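Local coordinates for protein endoglucanase (Clostridium thermocellum, PDB 2E4T) that probably hydrolyses internal beta-1,4-glucosidic bonds of cellulose and xyloglucan through this family 44 glycoside hydrolase module, one part of a larger multidomain enzyme, at residues Gln125-Thr128 with Ala129-Arg133; Tyr233-Ala236 with Ala237-Thr240. One frame throughout, in Å; residues are numbered along the deposited sequence.

Contact 1: Gln125-Thr128 with Ala129-Arg133; sequences QEET and APSSR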
ATOM      1  N   GLN A 125       3.346  12.024  30.706  1.00  5.94           N
ATOM      2  CA  GLN A 125       2.282  12.907  30.290  1.00  5.45           C
ATOM      3  C   GLN A 125       2.604  14.353  30.636  1.00  6.13           C
ATOM      4  O   GLN A 125       2.186  15.298  29.938  1.00  6.72           O
ATOM      5  CB  GLN A 125       0.926  12.475  30.871  1.00  6.38           C
ATOM      6  CG  GLN A 125      -0.209  13.226  30.219  1.00  7.50           C
ATOM      7  CD  GLN A 125      -1.565  12.675  30.550  1.00  8.31           C
ATOM      8  OE1 GLN A 125      -1.727  11.648  31.154  1.00 10.98           O
ATOM      9  NE2 GLN A 125      -2.603  13.385  30.129  1.00 13.82           N
ATOM     10  N   GLU A 126       3.395  14.587  31.703  1.00  5.95           N
ATOM     11  CA  GLU A 126       3.763  15.954  32.067  1.00  6.33           C
ATOM     12  C   GLU A 126       4.788  16.525  31.094  1.00  6.63           C
ATOM     13  O   GLU A 126       4.944  17.750  31.053  1.00  9.57           O
ATOM     14  CB  GLU A 126       4.277  15.960  33.520  1.00  6.46           C
ATOM     15  CG  GLU A 126       3.160  15.548  34.480  1.00  6.14           C
ATOM     16  CD  GLU A 126       2.912  14.085  34.537  1.00  5.56           C
ATOM     17  OE1 GLU A 126       3.862  13.272  34.596  1.00  6.92           O
ATOM     18  OE2 GLU A 126       1.701  13.667  34.489  1.00  6.32           O
ATOM     19  N   GLU A 127       5.408  15.670  30.283  1.00  5.61           N
ATOM     20  CA  GLU A 127       6.360  16.071  29.232  1.00  5.88           C
ATOM     21  C   GLU A 127       5.697  16.085  27.852  1.00  5.47           C
ATOM     22  O   GLU A 127       6.385  16.133  26.816  1.00  6.07           O
ATOM     23  CB  GLU A 127       7.524  15.095  29.225  1.00  6.08           C
ATOM     24  CG  GLU A 127       8.435  15.261  30.452  1.00  7.10           C
ATOM     25  CD  GLU A 127       9.487  14.179  30.603  1.00  7.30           C
ATOM     26  OE1 GLU A 127       9.284  13.010  30.164  1.00  7.49           O
ATOM     27  OE2 GLU A 127      10.561  14.519  31.187  1.00  9.97           O
ATOM     28  N   THR A 128       4.365  16.117  27.794  1.00  5.75           N
ATOM     29  CA  THR A 128       3.653  16.300  26.538  1.00  5.72           C
ATOM     30  C   THR A 128       4.199  17.524  25.853  1.00  5.78           C
ATOM     31  O   THR A 128       4.478  18.579  26.470  1.00  6.61           O
ATOM     32  CB  THR A 128       2.149  16.424  26.796  1.00  6.46           C
ATOM     33  OG1 THR A 128       1.659  15.184  27.313  1.00  6.66           O
ATOM     34  CG2 THR A 128       1.342  16.787  25.550  1.00  6.81           C
ATOM     35  N   ALA A 129       4.346  17.455  24.510  1.00  6.02           N
ATOM     36  CA  ALA A 129       4.969  18.542  23.782  1.00  5.74           C
ATOM     37  C   ALA A 129       4.141  19.819  23.919  1.00  6.10           C
ATOM     38  O   ALA A 129       2.892  19.785  23.880  1.00  7.09           O
ATOM     39  CB  ALA A 129       5.052  18.158  22.304  1.00  6.38           C
ATOM     40  N   PRO A 130       4.816  20.994  23.944  1.00  7.16           N
ATOM     41  CA  PRO A 130       6.260  21.165  23.927  1.00  7.16           C
ATOM     42  C   PRO A 130       6.879  20.882  25.305  1.00  6.89           C
ATOM     43  O   PRO A 130       6.300  21.217  26.352  1.00  7.54           O
ATOM     44  CB  PRO A 130       6.441  22.650  23.572  1.00  8.23           C
ATOM     45  CG  PRO A 130       5.176  23.312  24.124  1.00  9.23           C
ATOM     46  CD  PRO A 130       4.082  22.291  23.871  1.00  8.83           C
ATOM     47  N   SER A 131       8.048  20.276  25.279  1.00  7.04           N
ATOM     48  CA  SER A 131       8.843  20.046  26.482  1.00  6.94           C
ATOM     49  C   SER A 131      10.269  19.757  26.056  1.00  7.01           C
ATOM     50  O   SER A 131      10.546  19.591  24.843  1.00  7.05           O
ATOM     51  CB  SER A 131       8.294  18.898  27.329  1.00  7.25           C
ATOM     52  OG  SER A 131       8.688  17.657  26.737  1.00  6.72           O
ATOM     53  N   SER A 132      11.154  19.573  27.030  1.00  7.72           N
ATOM     54  CA  SER A 132      12.535  19.244  26.725  1.00  8.12           C
ATOM     55  C   SER A 132      12.656  17.917  25.979  1.00  7.23           C
ATOM     56  O   SER A 132      13.716  17.649  25.373  1.00  8.45           O
ATOM     57  CB  SER A 132      13.367  19.132  28.026  1.00 10.42           C
ATOM     58  OG  SER A 132      12.942  18.057  28.805  1.00 14.03           O
ATOM     59  N   ARG A 133      11.612  17.079  26.013  1.00  6.21           N
ATOM     60  CA  ARG A 133      11.681  15.767  25.364  1.00  6.18           C
ATOM     61  C   ARG A 133      11.417  15.844  23.850  1.00  5.86           C
ATOM     62  O   ARG A 133      11.549  14.807  23.181  1.00  6.19           O
ATOM     63  CB  ARG A 133      10.676  14.802  25.994  1.00  6.37           C
ATOM     64  CG  ARG A 133      10.841  14.665  27.512  1.00  6.69           C
ATOM     65  CD  ARG A 133      12.219  14.221  27.959  1.00  7.12           C
ATOM     66  NE  ARG A 133      12.662  12.985  27.315  1.00  6.80           N
ATOM     67  CZ  ARG A 133      12.247  11.768  27.647  1.00  6.34           C
ATOM     68  NH1 ARG A 133      11.363  11.596  28.628  1.00  7.29           N
ATOM     69  NH2 ARG A 133      12.716  10.718  26.958  1.00  7.31           N
TER
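Between Glu127 and Ser131 the chain doubles back, through a cis peptide bond before Pro130, until the CA atoms of these two residues lie 5.4 Å apart. The hydroxyl of Ser131 then closes the bend: its OG donates to Glu127 O at 2.8 Å, reaching the carbonyl oxygen from outside the carbonyl plane. The same OG accepts from the backbone N of Arg133, 3.1 Å away. The rotamer makes both bonds possible, since OG sits between the backbone N and the carbonyl carbon (chi1 78°), facing back to Glu127 while still within reach of the amide two residues on. One hydroxyl thus ties together three positions of the turn.

A second link spans the same bend. Glu127 extends beyond CG and Arg133 folds at chi2 and chi3; the two side chains cross at a slant, and Glu127 CD rests 3.4 Å from Arg133 CG. Beyond this contact the ends form a salt bridge, NH1 of Arg133 to OE1 of Glu127 at 2.9 Å. The oxygen lies near the guanidinium plane, but NH1 approaches OE1 from above the carboxylate plane, 38° out of it, the two groups being turned 73° apart. Glu127 OE1 also accepts from Ser124 N. The guanidinium is gripped further by Asp118, which pairs with NE, and by the carbonyls of Gly121 and Pro122, so its rotation is well fixed.

Before the bend, Thr128 OG1 donates to Gln125 O at 2.7 Å, and Thr128 N reaches that oxygen from the same face of its plane. The whole is a surface loop between the strands 121-122 and 134-138, with Ser131 and the amide of Arg133 making an ST turn.

Contact 2: Tyr233-Ala236 with Ala237-Thr240; sequences YGFA and AYET
Tyr233 meets Ala237 where a barrel strand passes into a short helix: the chain leaves strand 226-232, runs extended through Gly234, the N-cap residue, and begins helix 235-240, a short helix in the connection that follows this strand of the TIM-like barrel. The CB of Tyr233 points away from the helix, but its CG stands between the backbone N and the carbonyl carbon (chi1 83°), and this swings the ring back until CD2 lies 3.7 Å from Ala237 CB. At its far end the hydroxyl bonds to Gln242 OE1.

The carbonyl oxygen of Gly234 takes the first helical bond, from Tyr238 N at 3.1 Å, and a weak one from Ala237 N. With CG beside its backbone N (chi1 -59°), the Tyr238 ring lies against the first turn, CD1 3.1 Å from Gly234 O.

Phe235 follows, and here backbone and ring play different parts. Its CA lies over one face of the Tyr238 ring, 4.0 Å from the centroid, in a CH-pi contact. The phenyl ring itself is inclined to that of Tyr238, an oblique pairing of two buried aromatics. Both rings also touch Ile338 of helix 338-349, while the Tyr238 hydroxyl is bonded to His283 O near the end of strand 279-284. Ala236, one step on, receives Thr240 N at its O over 3.0 Å, continuing the helical bonding.

Glu239 comes back to Phe235 one turn later. Its N donates to Phe235 O, while its extended side chain passes obliquely beside the phenyl group, carboxylate plane turned 65° from the ring. The carboxylate is paired through OE1 with Lys332 NZ, and that same OE1 lies at the edge of the ring, 3.6 Å from Phe235 CE2.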
ATOM      1  N   TYR A 233      -6.282   5.587   8.702  1.00  4.99           N
ATOM      2  CA  TYR A 233      -6.091   4.265   9.253  1.00  4.89           C
ATOM      3  C   TYR A 233      -7.138   3.238   8.767  1.00  4.88           C
ATOM      4  O   TYR A 233      -6.875   2.015   8.774  1.00  5.22           O
ATOM      5  CB  TYR A 233      -6.101   4.277  10.803  1.00  5.38           C
ATOM      6  CG  TYR A 233      -7.470   4.247  11.437  1.00  5.25           C
ATOM      7  CD1 TYR A 233      -8.060   3.033  11.765  1.00  6.77           C
ATOM      8  CD2 TYR A 233      -8.145   5.410  11.718  1.00  5.92           C
ATOM      9  CE1 TYR A 233      -9.331   2.965  12.362  1.00  7.18           C
ATOM     10  CE2 TYR A 233      -9.413   5.366  12.301  1.00  6.70           C
ATOM     11  CZ  TYR A 233      -9.978   4.150  12.624  1.00  6.97           C
ATOM     12  OH  TYR A 233     -11.227   4.032  13.218  1.00  8.78           O
ATOM     13  N   GLY A 234      -8.329   3.711   8.433  1.00  5.41           N
ATOM     14  CA  GLY A 234      -9.426   2.789   8.155  1.00  5.33           C
ATOM     15  C   GLY A 234     -10.700   3.584   7.948  1.00  5.01           C
ATOM     16  O   GLY A 234     -10.706   4.825   7.987  1.00  5.50           O
ATOM     17  N   PHE A 235     -11.786   2.836   7.716  1.00  5.62           N
ATOM     18  CA  PHE A 235     -12.994   3.423   7.174  1.00  5.85           C
ATOM     19  C   PHE A 235     -13.534   4.589   8.012  1.00  5.51           C
ATOM     20  O   PHE A 235     -13.998   5.580   7.423  1.00  5.85           O
ATOM     21  CB  PHE A 235     -14.071   2.333   6.996  1.00  6.35           C
ATOM     22  CG  PHE A 235     -15.231   2.851   6.229  1.00  6.19           C
ATOM     23  CD1 PHE A 235     -15.252   2.762   4.835  1.00  7.32           C
ATOM     24  CD2 PHE A 235     -16.285   3.539   6.875  1.00  6.61           C
ATOM     25  CE1 PHE A 235     -16.286   3.311   4.095  1.00  8.21           C
ATOM     26  CE2 PHE A 235     -17.296   4.137   6.118  1.00  7.17           C
ATOM     27  CZ  PHE A 235     -17.265   4.003   4.744  1.00  8.07           C
ATOM     28  N   ALA A 236     -13.564   4.485   9.340  1.00  5.86           N
ATOM     29  CA  ALA A 236     -14.140   5.603  10.099  1.00  6.15           C
ATOM     30  C   ALA A 236     -13.365   6.912   9.886  1.00  5.56           C
ATOM     31  O   ALA A 236     -13.945   7.998   9.972  1.00  6.39           O
ATOM     32  CB  ALA A 236     -14.235   5.275  11.590  1.00  7.52           C
ATOM     33  N   ALA A 237     -12.060   6.819   9.630  1.00  5.56           N
ATOM     34  CA  ALA A 237     -11.307   8.007   9.257  1.00  5.38           C
ATOM     35  C   ALA A 237     -11.653   8.491   7.843  1.00  5.22           C
ATOM     36  O   ALA A 237     -11.729   9.700   7.589  1.00  5.75           O
ATOM     37  CB  ALA A 237      -9.807   7.785   9.410  1.00  5.92           C
ATOM     38  N   TYR A 238     -11.846   7.536   6.904  1.00  5.38           N
ATOM     39  CA  TYR A 238     -12.312   7.925   5.561  1.00  5.46           C
ATOM     40  C   TYR A 238     -13.622   8.710   5.669  1.00  5.28           C
ATOM     41  O   TYR A 238     -13.867   9.654   4.905  1.00  5.82           O
ATOM     42  CB  TYR A 238     -12.633   6.717   4.664  1.00  5.70           C
ATOM     43  CG  TYR A 238     -11.562   5.694   4.363  1.00  5.12           C
ATOM     44  CD1 TYR A 238     -10.337   5.586   5.022  1.00  5.54           C
ATOM     45  CD2 TYR A 238     -11.880   4.707   3.409  1.00  6.28           C
ATOM     46  CE1 TYR A 238      -9.497   4.515   4.789  1.00  5.57           C
ATOM     47  CE2 TYR A 238     -11.028   3.652   3.155  1.00  6.88           C
ATOM     48  CZ  TYR A 238      -9.838   3.522   3.838  1.00  5.90           C
ATOM     49  OH  TYR A 238      -9.061   2.432   3.592  1.00  6.69           O
ATOM     50  N   GLU A 239     -14.504   8.257   6.579  1.00  5.49           N
ATOM     51  CA  GLU A 239     -15.844   8.836   6.587  1.00  5.83           C
ATOM     52  C   GLU A 239     -15.899  10.186   7.299  1.00  5.65           C
ATOM     53  O   GLU A 239     -16.476  11.148   6.774  1.00  6.44           O
ATOM     54  CB  GLU A 239     -16.869   7.861   7.194  1.00  6.37           C
ATOM     55  CG  GLU A 239     -18.276   8.303   6.846  1.00  8.11           C
ATOM     56  CD  GLU A 239     -19.386   7.504   7.451  1.00  8.61           C
ATOM     57  OE1 GLU A 239     -19.168   6.470   8.072  1.00  8.88           O
ATOM     58  OE2 GLU A 239     -20.568   7.940   7.272  1.00 12.81           O
ATOM     59  N   THR A 240     -15.317  10.279   8.492  1.00  5.95           N
ATOM     60  CA  THR A 240     -15.507  11.441   9.366  1.00  6.43           C
ATOM     61  C   THR A 240     -14.198  11.879  10.046  1.00  5.91           C
ATOM     62  O   THR A 240     -14.254  12.690  10.999  1.00  6.33           O
ATOM     63  CB  THR A 240     -16.525  11.125  10.491  1.00  6.87           C
ATOM     64  OG1 THR A 240     -15.939  10.131  11.339  1.00  7.16           O
ATOM     65  CG2 THR A 240     -17.868  10.673   9.943  1.00  7.98           C
TER

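Overall arrangement
Both contacts belong to the family 44 catalytic module, yet they lie in different parts of it. Contact 1 shapes a surface loop at the periphery, its centre about 33 Å from the centre of the chain, whereas contact 2 is partly buried against the barrel, its centre about 16 Å from that of the chain. The two contact centres are about 29 Å apart and their nearest atoms about 20 Å, so neither touches the other. Contact 1 lies towards the calcium site, with the side chain of Pro130 about 9 Å from that of the calcium ligand Tyr155; contact 2 is remote from both metal sites. Together they illustrate local bonding used once to hold a bend and once to start a helix.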